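Local coordinates for pyridoxal phosphate homeostasis protein (Bifidobacterium adolescentis ATCC 15703, PDB 3CPG) that probably binds pyridoxal 5'-phosphate and takes part in the homeostasis of this cofactor, at residues Arg31-Ala43 with Thr247-Val261. Residues are numbered along the deposited sequence; the frame is centred on the assembly and turned at random.
Sequences RVLDRIAAAEEQA and TGDMELAIAEGSTIV. With ACT (acetate ion), chain B.
Three groups grip Glu251 OE2: NE of Arg35 at 3.0 Å, a water that also donates to the backbone O of Arg35, and, weakly, Arg35 NH2. The other oxygen, Glu251 OE1, takes an N-H of Arg35 NH2 at 3.0 Å, so the salt bridge is side-on; both oxygens offer their syn lone pairs, and the guanidinium and carboxylate planes lie only 9° apart. A bend at chi3 (61°) turns the arginine head to meet the acid edge to edge. NH2 also donates to Thr247 O at 3.1 Å, tying the turn before helix 250-255 to helix 19-42. Selenomethionine Met250 lays its CE over the centre of one guanidinium face, 3.8 Å from Arg35 CZ, a place suited to a flexible, unbranched chain. A leucine in place of Arg35 would probably leave the Glu251 carboxylate without its countercharge and Thr247 O without this donor.

Farther along, the axes of helical segments 31-42 and 250-255 come within 8.9 Å and cross at -41°, meeting through apolar groups. Ala39 is small enough for Ile254 CD1 to rest 3.6 Å from its CB, and Ala43 CB likewise sits against Ala255 CA. Ile36 CD1 reaches Val261 CG2 tip to tip at 3.8 Å, carrying the packing down to strand 260-263, while Leu52 and Val50 line the same layer. In the turn itself, Thr247 N and OG1 bind an acetate, probably from the crystallisation liquor, with Gly264 N and Thr265 N. Helices packed outside parallel strands, here 51-55 beside 260-263, are characteristic of the TIM barrel of the alanine racemase N-terminal domain family.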
ATOM      1  N   ARG A  31      -6.438   8.280  16.504  1.00  8.38           N
ATOM      2  CA  ARG A  31      -6.403   9.651  15.989  1.00 10.14           C
ATOM      3  C   ARG A  31      -6.439   9.646  14.463  1.00 10.10           C
ATOM      4  O   ARG A  31      -7.131  10.452  13.843  1.00 10.19           O
ATOM      5  CB  ARG A  31      -5.139  10.388  16.450  1.00 12.71           C
ATOM      6  CG  ARG A  31      -5.207  10.967  17.852  1.00 19.05           C
ATOM      7  CD  ARG A  31      -4.148  12.048  18.041  1.00 21.29           C
ATOM      8  NE  ARG A  31      -2.790  11.521  17.942  1.00 26.00           N
ATOM      9  CZ  ARG A  31      -2.186  10.827  18.901  1.00 26.00           C
ATOM     10  NH1 ARG A  31      -2.820  10.576  20.039  1.00 27.63           N
ATOM     11  NH2 ARG A  31      -0.948  10.387  18.726  1.00 26.12           N
ATOM     12  N   VAL A  32      -5.683   8.734  13.865  1.00  8.95           N
ATOM     13  CA  VAL A  32      -5.632   8.623  12.413  1.00  7.39           C
ATOM     14  C   VAL A  32      -6.976   8.180  11.853  1.00  8.09           C
ATOM     15  O   VAL A  32      -7.428   8.698  10.834  1.00  7.73           O
ATOM     16  CB  VAL A  32      -4.533   7.628  11.965  1.00  5.66           C
ATOM     17  CG1 VAL A  32      -4.657   7.339  10.468  1.00  5.94           C
ATOM     18  CG2 VAL A  32      -3.156   8.215  12.267  1.00  6.03           C
ATOM     19  N   LEU A  33      -7.619   7.219  12.512  1.00  8.07           N
ATOM     20  CA  LEU A  33      -8.919   6.755  12.043  1.00  8.05           C
ATOM     21  C   LEU A  33      -9.917   7.900  12.100  1.00  9.77           C
ATOM     22  O   LEU A  33     -10.748   8.050  11.201  1.00  9.24           O
ATOM     23  CB  LEU A  33      -9.419   5.583  12.886  1.00  8.81           C
ATOM     24  CG  LEU A  33      -8.690   4.263  12.645  1.00  8.44           C
ATOM     25  CD1 LEU A  33      -9.227   3.202  13.595  1.00  9.03           C
ATOM     26  CD2 LEU A  33      -8.874   3.832  11.195  1.00 10.03           C
ATOM     27  N   ASP A  34      -9.835   8.709  13.155  1.00  9.25           N
ATOM     28  CA  ASP A  34     -10.732   9.850  13.290  1.00 10.45           C
ATOM     29  C   ASP A  34     -10.447  10.860  12.181  1.00 10.01           C
ATOM     30  O   ASP A  34     -11.369  11.435  11.608  1.00 11.16           O
ATOM     31  CB  ASP A  34     -10.570  10.530  14.656  1.00 11.49           C
ATOM     32  CG  ASP A  34     -11.106   9.688  15.805  1.00 14.26           C
ATOM     33  OD1 ASP A  34     -11.936   8.787  15.564  1.00 15.77           O
ATOM     34  OD2 ASP A  34     -10.705   9.942  16.960  1.00 17.88           O
ATOM     35  N   ARG A  35      -9.169  11.076  11.879  1.00  9.21           N
ATOM     36  CA  ARG A  35      -8.796  12.017  10.821  1.00  9.83           C
ATOM     37  C   ARG A  35      -9.339  11.534   9.485  1.00  9.58           C
ATOM     38  O   ARG A  35      -9.838  12.324   8.681  1.00  8.90           O
ATOM     39  CB  ARG A  35      -7.273  12.160  10.730  1.00  9.83           C
ATOM     40  CG  ARG A  35      -6.660  12.992  11.838  1.00 12.09           C
ATOM     41  CD  ARG A  35      -5.143  13.014  11.737  1.00 12.92           C
ATOM     42  NE  ARG A  35      -4.679  13.600  10.482  1.00 12.75           N
ATOM     43  CZ  ARG A  35      -3.400  13.699  10.135  1.00 15.58           C
ATOM     44  NH1 ARG A  35      -2.455  13.247  10.948  1.00 15.71           N
ATOM     45  NH2 ARG A  35      -3.064  14.266   8.983  1.00 13.65           N
ATOM     46  N   ILE A  36      -9.231  10.234   9.240  1.00  7.48           N
ATOM     47  CA  ILE A  36      -9.739   9.671   7.998  1.00  6.82           C
ATOM     48  C   ILE A  36     -11.242   9.924   7.912  1.00  7.73           C
ATOM     49  O   ILE A  36     -11.739  10.395   6.889  1.00  8.43           O
ATOM     50  CB  ILE A  36      -9.433   8.155   7.916  1.00  5.78           C
ATOM     51  CG1 ILE A  36      -7.916   7.958   7.809  1.00  5.51           C
ATOM     52  CG2 ILE A  36     -10.147   7.527   6.716  1.00  7.00           C
ATOM     53  CD1 ILE A  36      -7.461   6.507   7.831  1.00  8.95           C
ATOM     54  N   ALA A  37     -11.963   9.627   8.988  1.00  7.18           N
ATOM     55  CA  ALA A  37     -13.407   9.844   9.014  1.00  8.19           C
ATOM     56  C   ALA A  37     -13.739  11.318   8.776  1.00  9.13           C
ATOM     57  O   ALA A  37     -14.641  11.638   8.001  1.00 10.16           O
ATOM     58  CB  ALA A  37     -13.983   9.389  10.349  1.00  7.57           C
ATOM     59  N   ALA A  38     -13.005  12.213   9.433  1.00  8.28           N
ATOM     60  CA  ALA A  38     -13.243  13.646   9.271  1.00  9.52           C
ATOM     61  C   ALA A  38     -12.968  14.084   7.832  1.00  9.47           C
ATOM     62  O   ALA A  38     -13.679  14.928   7.284  1.00  9.64           O
ATOM     63  CB  ALA A  38     -12.363  14.443  10.242  1.00  8.13           C
ATOM     64  N   ALA A  39     -11.937  13.501   7.224  1.00  8.70           N
ATOM     65  CA  ALA A  39     -11.571  13.836   5.850  1.00  8.47           C
ATOM     66  C   ALA A  39     -12.637  13.361   4.872  1.00  8.56           C
ATOM     67  O   ALA A  39     -12.954  14.052   3.910  1.00  8.41           O
ATOM     68  CB  ALA A  39     -10.228  13.213   5.498  1.00  8.12           C
ATOM     69  N   GLU A  40     -13.180  12.171   5.109  1.00  8.71           N
ATOM     70  CA  GLU A  40     -14.219  11.638   4.233  1.00  9.83           C
ATOM     71  C   GLU A  40     -15.446  12.545   4.307  1.00 10.65           C
ATOM     72  O   GLU A  40     -16.054  12.868   3.289  1.00 11.21           O
ATOM     73  CB  GLU A  40     -14.595  10.216   4.656  1.00  8.64           C
ATOM     74  CG  GLU A  40     -13.440   9.225   4.587  1.00 10.18           C
ATOM     75  CD  GLU A  40     -13.828   7.839   5.072  1.00 11.45           C
ATOM     76  OE1 GLU A  40     -14.466   7.743   6.143  1.00 12.52           O
ATOM     77  OE2 GLU A  40     -13.490   6.847   4.391  1.00 10.91           O
ATOM     78  N   GLU A  41     -15.794  12.954   5.521  1.00 11.78           N
ATOM     79  CA  GLU A  41     -16.941  13.830   5.755  1.00 13.22           C
ATOM     80  C   GLU A  41     -16.777  15.153   5.003  1.00 13.83           C
ATOM     81  O   GLU A  41     -17.700  15.621   4.335  1.00 13.19           O
ATOM     82  CB  GLU A  41     -17.080  14.104   7.259  1.00 13.77           C
ATOM     83  CG  GLU A  41     -18.183  15.092   7.647  1.00 16.97           C
ATOM     84  CD  GLU A  41     -19.581  14.515   7.511  1.00 17.70           C
ATOM     85  OE1 GLU A  41     -19.711  13.320   7.178  1.00 20.26           O
ATOM     86  OE2 GLU A  41     -20.557  15.260   7.745  1.00 18.43           O
ATOM     87  N   GLN A  42     -15.594  15.746   5.109  1.00 13.82           N
ATOM     88  CA  GLN A  42     -15.314  17.017   4.453  1.00 14.66           C
ATOM     89  C   GLN A  42     -15.393  16.899   2.933  1.00 14.39           C
ATOM     90  O   GLN A  42     -15.847  17.822   2.254  1.00 14.89           O
ATOM     91  CB  GLN A  42     -13.926  17.520   4.867  1.00 17.69           C
ATOM     92  CG  GLN A  42     -13.528  18.860   4.265  1.00 22.11           C
ATOM     93  CD  GLN A  42     -14.464  19.987   4.665  1.00 24.85           C
ATOM     94  OE1 GLN A  42     -14.726  20.203   5.848  1.00 26.35           O
ATOM     95  NE2 GLN A  42     -14.968  20.716   3.677  1.00 27.43           N
ATOM     96  N   ALA A  43     -14.957  15.758   2.408  1.00 12.52           N
ATOM     97  CA  ALA A  43     -14.967  15.519   0.968  1.00 11.75           C
ATOM     98  C   ALA A  43     -16.297  14.938   0.496  1.00 11.30           C
ATOM     99  O   ALA A  43     -16.461  14.632  -0.680  1.00 11.69           O
ATOM    100  CB  ALA A  43     -13.828  14.574   0.587  1.00 12.25           C
ATOM    101  N   THR A 247       1.013  10.635   6.392  1.00  8.57           N
ATOM    102  CA  THR A 247       0.793  11.479   7.565  1.00  9.84           C
ATOM    103  C   THR A 247       0.621  12.972   7.292  1.00 11.05           C
ATOM    104  O   THR A 247      -0.282  13.605   7.838  1.00 12.54           O
ATOM    105  CB  THR A 247       1.932  11.310   8.600  1.00  9.12           C
ATOM    106  OG1 THR A 247       1.928   9.969   9.103  1.00  8.87           O
ATOM    107  CG2 THR A 247       1.744  12.279   9.771  1.00  9.78           C
ATOM    108  N   GLY A 248       1.475  13.533   6.443  1.00 10.44           N
ATOM    109  CA  GLY A 248       1.405  14.960   6.179  1.00 10.69           C
ATOM    110  C   GLY A 248       0.410  15.479   5.158  1.00 11.96           C
ATOM    111  O   GLY A 248       0.125  16.678   5.134  1.00 13.60           O
ATOM    112  N   ASP A 249      -0.136  14.600   4.326  1.00  9.58           N
ATOM    113  CA  ASP A 249      -1.069  15.056   3.304  1.00  9.83           C
ATOM    114  C   ASP A 249      -2.277  14.153   3.082  1.00 10.09           C
ATOM    115  O   ASP A 249      -2.906  14.221   2.023  1.00 10.79           O
ATOM    116  CB  ASP A 249      -0.323  15.224   1.976  1.00  9.11           C
ATOM    117  CG  ASP A 249       0.302  13.927   1.496  1.00 11.33           C
ATOM    118  OD1 ASP A 249      -0.053  12.869   2.054  1.00 11.71           O
ATOM    119  OD2 ASP A 249       1.136  13.952   0.562  1.00 11.30           O
HETATM  120  N   MSE A 250      -2.627  13.322   4.061  1.00 10.46           N
HETATM  121  CA  MSE A 250      -3.764  12.424   3.864  1.00  9.94           C
HETATM  122  C   MSE A 250      -5.107  13.128   3.634  1.00 10.26           C
HETATM  123  O   MSE A 250      -5.953  12.628   2.890  1.00  8.02           O
HETATM  124  CB  MSE A 250      -3.887  11.420   5.023  1.00 12.50           C
HETATM  125  CG  MSE A 250      -4.238  12.007   6.371  1.00 14.99           C
HETATM  126 SE   MSE A 250      -4.554  10.608   7.686  1.00 25.44          SE
HETATM  127  CE  MSE A 250      -2.763  10.406   8.316  1.00 20.22           C
ATOM    128  N   GLU A 251      -5.313  14.282   4.262  1.00  9.92           N
ATOM    129  CA  GLU A 251      -6.563  15.014   4.070  1.00  9.74           C
ATOM    130  C   GLU A 251      -6.729  15.374   2.590  1.00  9.35           C
ATOM    131  O   GLU A 251      -7.801  15.200   2.016  1.00 10.77           O
ATOM    132  CB  GLU A 251      -6.580  16.300   4.907  1.00 10.66           C
ATOM    133  CG  GLU A 251      -6.959  16.136   6.376  1.00 13.59           C
ATOM    134  CD  GLU A 251      -5.922  15.390   7.189  1.00 14.43           C
ATOM    135  OE1 GLU A 251      -4.732  15.401   6.805  1.00 16.40           O
ATOM    136  OE2 GLU A 251      -6.301  14.811   8.227  1.00 17.06           O
ATOM    137  N   LEU A 252      -5.662  15.875   1.976  1.00  9.51           N
ATOM    138  CA  LEU A 252      -5.702  16.254   0.566  1.00 10.51           C
ATOM    139  C   LEU A 252      -5.888  15.027  -0.331  1.00  8.99           C
ATOM    140  O   LEU A 252      -6.627  15.064  -1.316  1.00  9.45           O
ATOM    141  CB  LEU A 252      -4.411  16.981   0.181  1.00 13.29           C
ATOM    142  CG  LEU A 252      -4.133  18.308   0.892  1.00 17.31           C
ATOM    143  CD1 LEU A 252      -2.722  18.777   0.571  1.00 19.05           C
ATOM    144  CD2 LEU A 252      -5.160  19.347   0.462  1.00 19.13           C
ATOM    145  N   ALA A 253      -5.216  13.938   0.017  1.00  7.90           N
ATOM    146  CA  ALA A 253      -5.321  12.712  -0.761  1.00  6.10           C
ATOM    147  C   ALA A 253      -6.760  12.222  -0.745  1.00  5.80           C
ATOM    148  O   ALA A 253      -7.309  11.837  -1.773  1.00  7.66           O
ATOM    149  CB  ALA A 253      -4.403  11.638  -0.179  1.00  5.14           C
ATOM    150  N   ILE A 254      -7.372  12.242   0.429  1.00  6.13           N
ATOM    151  CA  ILE A 254      -8.745  11.781   0.549  1.00  6.24           C
ATOM    152  C   ILE A 254      -9.700  12.697  -0.214  1.00  6.50           C
ATOM    153  O   ILE A 254     -10.666  12.229  -0.818  1.00  6.80           O
ATOM    154  CB  ILE A 254      -9.139  11.650   2.034  1.00  5.14           C
ATOM    155  CG1 ILE A 254      -8.297  10.536   2.672  1.00  6.53           C
ATOM    156  CG2 ILE A 254     -10.623  11.333   2.165  1.00  7.44           C
ATOM    157  CD1 ILE A 254      -8.456  10.395   4.166  1.00  6.90           C
ATOM    158  N   ALA A 255      -9.421  13.997  -0.209  1.00  6.92           N
ATOM    159  CA  ALA A 255     -10.257  14.940  -0.944  1.00  7.87           C
ATOM    160  C   ALA A 255     -10.180  14.631  -2.437  1.00  8.13           C
ATOM    161  O   ALA A 255     -11.138  14.867  -3.178  1.00  9.80           O
ATOM    162  CB  ALA A 255      -9.795  16.376  -0.686  1.00  8.67           C
ATOM    163  N   GLU A 256      -9.040  14.099  -2.880  1.00  7.40           N
ATOM    164  CA  GLU A 256      -8.847  13.775  -4.290  1.00  8.03           C
ATOM    165  C   GLU A 256      -9.175  12.329  -4.675  1.00  7.46           C
ATOM    166  O   GLU A 256      -8.832  11.882  -5.769  1.00  8.32           O
ATOM    167  CB  GLU A 256      -7.413  14.112  -4.720  1.00  7.63           C
ATOM    168  CG  GLU A 256      -7.077  15.610  -4.746  1.00 10.80           C
ATOM    169  CD  GLU A 256      -7.996  16.423  -5.650  1.00 12.97           C
ATOM    170  OE1 GLU A 256      -8.408  15.913  -6.715  1.00 12.60           O
ATOM    171  OE2 GLU A 256      -8.293  17.588  -5.302  1.00 16.41           O
ATOM    172  N   GLY A 257      -9.818  11.590  -3.775  1.00  7.12           N
ATOM    173  CA  GLY A 257     -10.217  10.226  -4.095  1.00  6.25           C
ATOM    174  C   GLY A 257      -9.419   9.029  -3.602  1.00  5.71           C
ATOM    175  O   GLY A 257      -9.700   7.899  -4.005  1.00  4.96           O
ATOM    176  N   SER A 258      -8.436   9.246  -2.736  1.00  5.91           N
ATOM    177  CA  SER A 258      -7.640   8.133  -2.232  1.00  5.07           C
ATOM    178  C   SER A 258      -8.504   7.020  -1.644  1.00  5.87           C
ATOM    179  O   SER A 258      -9.514   7.295  -0.998  1.00  6.65           O
ATOM    180  CB  SER A 258      -6.670   8.627  -1.159  1.00  6.42           C
ATOM    181  OG  SER A 258      -5.995   7.534  -0.561  1.00  7.02           O
ATOM    182  N   THR A 259      -8.113   5.768  -1.874  1.00  4.91           N
ATOM    183  CA  THR A 259      -8.853   4.638  -1.317  1.00  6.03           C
ATOM    184  C   THR A 259      -7.976   3.919  -0.304  1.00  6.03           C
ATOM    185  O   THR A 259      -8.448   3.068   0.447  1.00  6.27           O
ATOM    186  CB  THR A 259      -9.291   3.631  -2.393  1.00  6.50           C
ATOM    187  OG1 THR A 259      -8.138   3.001  -2.968  1.00  5.93           O
ATOM    188  CG2 THR A 259     -10.096   4.338  -3.475  1.00  8.54           C
ATOM    189  N   ILE A 260      -6.693   4.266  -0.300  1.00  5.26           N
ATOM    190  CA  ILE A 260      -5.731   3.696   0.637  1.00  6.32           C
ATOM    191  C   ILE A 260      -4.724   4.768   1.025  1.00  5.73           C
ATOM    192  O   ILE A 260      -4.060   5.338   0.166  1.00  6.11           O
ATOM    193  CB  ILE A 260      -4.915   2.526   0.035  1.00  5.16           C
ATOM    194  CG1 ILE A 260      -5.826   1.357  -0.325  1.00  5.33           C
ATOM    195  CG2 ILE A 260      -3.854   2.069   1.049  1.00  7.39           C
ATOM    196  CD1 ILE A 260      -5.083   0.201  -0.978  1.00  6.69           C
ATOM    197  N   VAL A 261      -4.633   5.061   2.317  1.00  5.60           N
ATOM    198  CA  VAL A 261      -3.657   6.031   2.786  1.00  5.16           C
ATOM    199  C   VAL A 261      -2.609   5.208   3.521  1.00  5.82           C
ATOM    200  O   VAL A 261      -2.952   4.253   4.213  1.00  7.32           O
ATOM    201  CB  VAL A 261      -4.276   7.087   3.735  1.00  3.75           C
ATOM    202  CG1 VAL A 261      -5.242   7.972   2.953  1.00  5.08           C
ATOM    203  CG2 VAL A 261      -4.984   6.411   4.904  1.00  5.72           C
TER
HETATM  204  C   ACT B 301       4.397   8.833   7.237  1.00 11.27           C
HETATM  205  O   ACT B 301       5.117   8.155   7.948  1.00 11.57           O
HETATM  206  OXT ACT B 301       3.199   8.611   7.191  1.00  8.36           O
HETATM  207  CH3 ACT B 301       4.992   9.948   6.412  1.00 13.68           C
HETATM  208  O   HOH W   1      -8.982  14.893   8.986  1.00 11.93           O
HETATM  209  O   HOH W   2     -10.987  15.888   2.694  1.00 18.98           O